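Local coordinates for protein alpha-glucosidase YIHQ (Escherichia coli, PDB 5AEG) that hydrolyses sulfoquinovosyl diacylglycerides and simple sulfoquinovosides such as sulfoquinovosyl glycerol, releasing sulfoquinovose for use as a source of carbon and sulfur, at residues T68-S73 against W79-S84; Q184-S189 against A494-G499. All coordinates share one frame; numbering follows the deposited sequence.

Contact 1 is a surface contact and contact 2 a buried one; their centres lie about 31 Å apart and their nearest atoms about 17 Å. Both draw on the beta-rich N-terminal region of this family 31 glycoside hydrolase. Contact 1 stays within it, pairing two neighbouring strands of one hairpin, and is carried mainly by backbone hydrogen bonds, with one apolar face and one that mixes polar and apolar side chains. Contact 2 ties residues 184-189 of that region to the end of a TIM-barrel helix more than 300 residues later. No hydrogen bond crosses it directly; methyl groups do the touching, and buried polar groups bond within their own segment or to residues outside the two.

Contact 1: T68-S73 against W79-S84; sequences TDAIVS and WLIHFS
Ser73 and Leu80 pair near the turn of an antiparallel beta hairpin formed by strands 56-74 and 79-85 in the galactose mutarotase-like N-terminal domain. Their two backbone bonds, Ser73 N to Leu80 O and Leu80 N to Ser73 O, both measure 2.9 Å. The Ser73 hydroxyl, set between its own backbone N and carbonyl carbon (chi1 49°), leans over the partner strand, where OG makes a weak 3.4 Å bond to Leu80 O and lies against Leu80 CB. Leu80 O thus receives two donors from one residue. At the far end Ser84 pairs likewise with Asp69, whose carboxylate is turned to a salt bridge with Lys34. Ser84 OG lies 3.6 Å from Asp69 CB, on the face shared with Ser73, Leu80, Ile71 and His82. Between these pairs Ile71 and His82 bond in both directions, and Ile71 O also lies at the edge of the imidazole, in its plane. The other face, bearing Ala70, Val72, Ile81 and Phe83, is apolar and is covered in part by Phe11 and Phe20. Here Ala70 CB meets Ile81 CG2 at 3.9 Å, and that same CG2 sits 3.6 Å above one face of the Phe83 ring, offset toward its rim.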
loop_
_atom_site.group_PDB
_atom_site.type_symbol
_atom_site.label_atom_id
_atom_site.label_comp_id
_atom_site.label_asym_id
_atom_site.label_seq_id
_atom_site.Cartn_x
_atom_site.Cartn_y
_atom_site.Cartn_z
ATOM N N THR A 68 -29.379 -12.220 20.626
ATOM C CA THR A 68 -30.298 -11.195 21.068
ATOM C C THR A 68 -30.216 -10.940 22.599
ATOM O O THR A 68 -30.503 -9.816 23.084
ATOM C CB THR A 68 -31.705 -11.601 20.733
ATOM O OG1 THR A 68 -31.956 -12.890 21.301
ATOM C CG2 THR A 68 -31.935 -11.650 19.204
ATOM N N ASP A 69 -29.786 -11.939 23.360
ATOM C CA ASP A 69 -29.808 -11.817 24.829
ATOM C C ASP A 69 -28.464 -11.450 25.364
ATOM O O ASP A 69 -27.422 -11.975 24.927
ATOM C CB ASP A 69 -30.202 -13.162 25.487
ATOM C CG ASP A 69 -31.494 -13.732 24.961
ATOM O OD1 ASP A 69 -32.301 -12.968 24.380
ATOM O OD2 ASP A 69 -31.689 -14.972 25.058
ATOM N N ALA A 70 -28.433 -10.530 26.333
ATOM C CA ALA A 70 -27.184 -10.139 26.946
ATOM C C ALA A 70 -27.312 -10.019 28.474
ATOM O O ALA A 70 -28.248 -9.405 28.945
ATOM C CB ALA A 70 -26.741 -8.801 26.403
ATOM N N ILE A 71 -26.327 -10.557 29.186
ATOM C CA ILE A 71 -26.161 -10.327 30.629
ATOM C C ILE A 71 -24.810 -9.695 30.868
ATOM O O ILE A 71 -23.757 -10.212 30.441
ATOM C CB ILE A 71 -26.195 -11.635 31.413
ATOM C CG1 ILE A 71 -27.531 -12.330 31.210
ATOM C CG2 ILE A 71 -25.970 -11.374 32.924
ATOM C CD1 ILE A 71 -27.566 -13.739 31.807
ATOM N N VAL A 72 -24.854 -8.590 31.586
ATOM C CA VAL A 72 -23.672 -7.784 31.878
ATOM C C VAL A 72 -23.202 -7.982 33.298
ATOM O O VAL A 72 -24.012 -7.921 34.208
ATOM C CB VAL A 72 -24.015 -6.299 31.713
ATOM C CG1 VAL A 72 -22.774 -5.431 31.930
ATOM C CG2 VAL A 72 -24.623 -6.059 30.332
ATOM N N SER A 73 -21.929 -8.273 33.487
ATOM C CA SER A 73 -21.263 -8.067 34.754
ATOM C C SER A 73 -20.163 -6.971 34.702
ATOM O O SER A 73 -19.524 -6.746 33.633
ATOM C CB SER A 73 -20.631 -9.363 35.189
ATOM O OG SER A 73 -19.866 -9.944 34.151
ATOM N N TRP A 79 -16.038 -4.256 31.765
ATOM C CA TRP A 79 -17.296 -4.974 31.669
ATOM C C TRP A 79 -17.164 -6.245 30.902
ATOM O O TRP A 79 -16.384 -6.344 29.957
ATOM C CB TRP A 79 -18.368 -4.141 31.007
ATOM C CG TRP A 79 -18.876 -3.007 31.807
ATOM C CD1 TRP A 79 -19.941 -3.007 32.683
ATOM C CD2 TRP A 79 -18.357 -1.685 31.808
ATOM N NE1 TRP A 79 -20.122 -1.750 33.198
ATOM C CE2 TRP A 79 -19.158 -0.920 32.690
ATOM C CE3 TRP A 79 -17.292 -1.067 31.149
ATOM C CZ2 TRP A 79 -18.937 0.429 32.917
ATOM C CZ3 TRP A 79 -17.064 0.283 31.382
ATOM C CH2 TRP A 79 -17.893 1.019 32.263
ATOM N N LEU A 80 -17.995 -7.203 31.268
ATOM C CA LEU A 80 -18.100 -8.496 30.584
ATOM C C LEU A 80 -19.538 -8.706 30.182
ATOM O O LEU A 80 -20.419 -8.725 31.044
ATOM C CB LEU A 80 -17.571 -9.624 31.451
ATOM C CG LEU A 80 -17.685 -11.048 30.861
ATOM C CD1 LEU A 80 -16.841 -11.198 29.608
ATOM C CD2 LEU A 80 -17.251 -12.060 31.909
ATOM N N ILE A 81 -19.794 -8.758 28.859
ATOM C CA ILE A 81 -21.110 -9.061 28.307
ATOM C C ILE A 81 -21.185 -10.511 27.834
ATOM O O ILE A 81 -20.361 -10.972 27.013
ATOM C CB ILE A 81 -21.491 -8.092 27.197
ATOM C CG1 ILE A 81 -21.239 -6.677 27.692
ATOM C CG2 ILE A 81 -22.914 -8.282 26.834
ATOM C CD1 ILE A 81 -21.658 -5.576 26.762
ATOM N N HIS A 82 -22.123 -11.235 28.435
ATOM C CA HIS A 82 -22.481 -12.578 27.974
ATOM C C HIS A 82 -23.579 -12.479 26.960
ATOM O O HIS A 82 -24.716 -12.148 27.294
ATOM C CB HIS A 82 -22.926 -13.460 29.110
ATOM C CG HIS A 82 -21.861 -13.744 30.100
ATOM N ND1 HIS A 82 -21.067 -14.869 30.026
ATOM C CD2 HIS A 82 -21.486 -13.080 31.223
ATOM C CE1 HIS A 82 -20.217 -14.866 31.041
ATOM N NE2 HIS A 82 -20.457 -13.796 31.784
ATOM N N PHE A 83 -23.260 -12.742 25.688
ATOM C CA PHE A 83 -24.348 -12.756 24.679
ATOM C C PHE A 83 -24.807 -14.200 24.449
ATOM O O PHE A 83 -23.997 -15.117 24.437
ATOM C CB PHE A 83 -23.852 -12.213 23.289
ATOM C CG PHE A 83 -23.596 -10.750 23.258
ATOM C CD1 PHE A 83 -24.578 -9.881 22.972
ATOM C CD2 PHE A 83 -22.330 -10.277 23.478
ATOM C CE1 PHE A 83 -24.356 -8.521 22.900
ATOM C CE2 PHE A 83 -22.068 -8.928 23.376
ATOM C CZ PHE A 83 -23.060 -8.058 23.122
ATOM N N SER A 84 -26.084 -14.378 24.149
ATOM C CA SER A 84 -26.526 -15.676 23.965
ATOM C C SER A 84 -27.809 -15.677 23.167
ATOM O O SER A 84 -28.449 -14.650 22.889
ATOM C CB SER A 84 -26.687 -16.398 25.344
ATOM O OG SER A 84 -27.801 -15.806 25.967
#

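Contact 2: Q184-S189 against A494-G499; sequences QPTFVS and AMTGHG
This is a buried, mainly apolar interdomain contact: strand 186-189 of the galactose mutarotase-like domain, with Gln184 just before it, packs on the C-terminal end of helix 486-495 of the TIM barrel. A Schellman motif ends that helix, with Gly497, at positive phi, as C-prime and Gly497 N bonded to Ala494 O at 3.2 Å. Thr496 places its CG2 methyl against the amide of Gln184, 3.6 Å from NE2, and within 4.0 Å of Thr186 CB. The Gln184 and Thr496 side chains run alongside in opposite senses. The Gln184 amide is fixed in rotation at both ends: NE2 gives a nearly straight 2.9 Å bond to Thr186 OG1, which lies in the amide plane and is also hydrogen-bonded to His196 ND1, while OE1 accepts from Gln462 NE2. Because Gln462 NE2 also bonds Thr496 O, it bridges the two segments. Cutting Gln184 back to an alanine removes the amide, which would probably leave the Thr496 methyl facing a gap and cost Thr186 OG1 a donor and Gln462 NE2 an acceptor. Thr496 OG1 turns instead to Ser492 O and Gly133 N. Farther along, the Met495 side chain lies roughly perpendicular to that of Val188. Bends at chi2 (-53°) and chi3 (-73°) fold the methionine back, and its CE rests 3.7 Å from Val188 CG1, while Val188 CG2 lies 3.7 Å from Met495 O.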
loop_
_atom_site.group_PDB
_atom_site.type_symbol
_atom_site.label_atom_id
_atom_site.label_comp_id
_atom_site.label_asym_id
_atom_site.label_seq_id
_atom_site.Cartn_x
_atom_site.Cartn_y
_atom_site.Cartn_z
ATOM N N GLN A 184 -6.175 -3.612 4.840
ATOM C CA GLN A 184 -5.818 -3.672 6.251
ATOM C C GLN A 184 -7.119 -3.439 7.060
ATOM O O GLN A 184 -7.895 -2.578 6.704
ATOM C CB GLN A 184 -4.758 -2.645 6.651
ATOM C CG GLN A 184 -4.215 -2.946 8.074
ATOM C CD GLN A 184 -3.041 -2.131 8.460
ATOM O OE1 GLN A 184 -2.035 -2.148 7.767
ATOM N NE2 GLN A 184 -3.134 -1.442 9.572
ATOM N N PRO A 185 -7.303 -4.178 8.213
ATOM C CA PRO A 185 -8.548 -4.072 9.003
ATOM C C PRO A 185 -8.461 -2.943 10.013
ATOM O O PRO A 185 -8.521 -3.168 11.223
ATOM C CB PRO A 185 -8.659 -5.469 9.652
ATOM C CG PRO A 185 -7.262 -5.854 9.829
ATOM C CD PRO A 185 -6.552 -5.383 8.560
ATOM N N THR A 186 -8.327 -1.720 9.487
ATOM C CA THR A 186 -7.972 -0.496 10.268
ATOM C C THR A 186 -8.677 0.647 9.515
ATOM O O THR A 186 -8.554 0.745 8.294
ATOM C CB THR A 186 -6.476 -0.248 10.243
ATOM O OG1 THR A 186 -5.809 -1.398 10.746
ATOM C CG2 THR A 186 -6.093 0.952 11.064
ATOM N N PHE A 187 -9.477 1.475 10.205
ATOM C CA PHE A 187 -10.185 2.562 9.559
ATOM C C PHE A 187 -10.271 3.765 10.516
ATOM O O PHE A 187 -10.024 3.631 11.743
ATOM C CB PHE A 187 -11.562 2.175 8.969
ATOM C CG PHE A 187 -12.634 1.834 9.950
ATOM C CD1 PHE A 187 -12.799 0.529 10.400
ATOM C CD2 PHE A 187 -13.493 2.812 10.478
ATOM C CE1 PHE A 187 -13.820 0.212 11.264
ATOM C CE2 PHE A 187 -14.448 2.476 11.382
ATOM C CZ PHE A 187 -14.613 1.183 11.759
ATOM N N VAL A 188 -10.483 4.906 9.897
ATOM C CA VAL A 188 -10.707 6.219 10.561
ATOM C C VAL A 188 -12.081 6.676 10.214
ATOM O O VAL A 188 -12.495 6.736 9.055
ATOM C CB VAL A 188 -9.717 7.256 10.079
ATOM C CG1 VAL A 188 -10.046 8.665 10.511
ATOM C CG2 VAL A 188 -8.389 6.918 10.622
ATOM N N SER A 189 -12.788 7.167 11.235
ATOM C CA SER A 189 -14.089 7.766 11.041
ATOM C C SER A 189 -13.989 9.305 11.273
ATOM O O SER A 189 -13.173 9.757 12.099
ATOM C CB SER A 189 -15.050 7.228 12.168
ATOM O OG SER A 189 -16.261 8.025 12.173
ATOM N N ALA A 494 -2.037 6.776 3.775
ATOM C CA ALA A 494 -1.760 7.826 4.729
ATOM C C ALA A 494 -2.624 7.783 6.015
ATOM O O ALA A 494 -2.101 7.939 7.143
ATOM C CB ALA A 494 -1.838 9.172 4.026
ATOM N N MET A 495 -3.917 7.508 5.826
ATOM C CA MET A 495 -4.913 7.361 6.873
ATOM C C MET A 495 -4.850 5.991 7.564
ATOM O O MET A 495 -5.504 5.795 8.578
ATOM C CB MET A 495 -6.308 7.551 6.295
ATOM C CG MET A 495 -6.572 8.953 5.768
ATOM S SD MET A 495 -6.210 10.282 6.959
ATOM C CE MET A 495 -7.602 10.007 8.038
ATOM N N THR A 496 -4.011 5.079 7.061
ATOM C CA THR A 496 -3.758 3.788 7.696
ATOM C C THR A 496 -2.330 3.783 8.246
ATOM O O THR A 496 -1.720 2.733 8.538
ATOM C CB THR A 496 -3.941 2.615 6.658
ATOM O OG1 THR A 496 -5.166 2.785 5.951
ATOM C CG2 THR A 496 -4.050 1.299 7.403
ATOM N N GLY A 497 -1.723 4.950 8.335
ATOM C CA GLY A 497 -0.424 5.024 8.933
ATOM C C GLY A 497 0.838 4.779 8.198
ATOM O O GLY A 497 1.868 4.584 8.827
ATOM N N HIS A 498 0.791 4.772 6.875
ATOM C CA HIS A 498 2.007 4.671 6.050
ATOM C C HIS A 498 2.039 5.945 5.135
ATOM O O HIS A 498 1.101 6.232 4.326
ATOM C CB HIS A 498 2.075 3.390 5.223
ATOM C CG HIS A 498 3.489 3.092 4.800
ATOM N ND1 HIS A 498 4.259 3.979 4.061
ATOM C CD2 HIS A 498 4.311 2.081 5.144
ATOM C CE1 HIS A 498 5.480 3.498 3.925
ATOM N NE2 HIS A 498 5.533 2.338 4.563
ATOM N N GLY A 499 3.067 6.777 5.367
ATOM C CA GLY A 499 3.188 8.109 4.809
ATOM C C GLY A 499 4.293 8.284 3.735
ATOM O O GLY A 499 4.593 9.381 3.371
#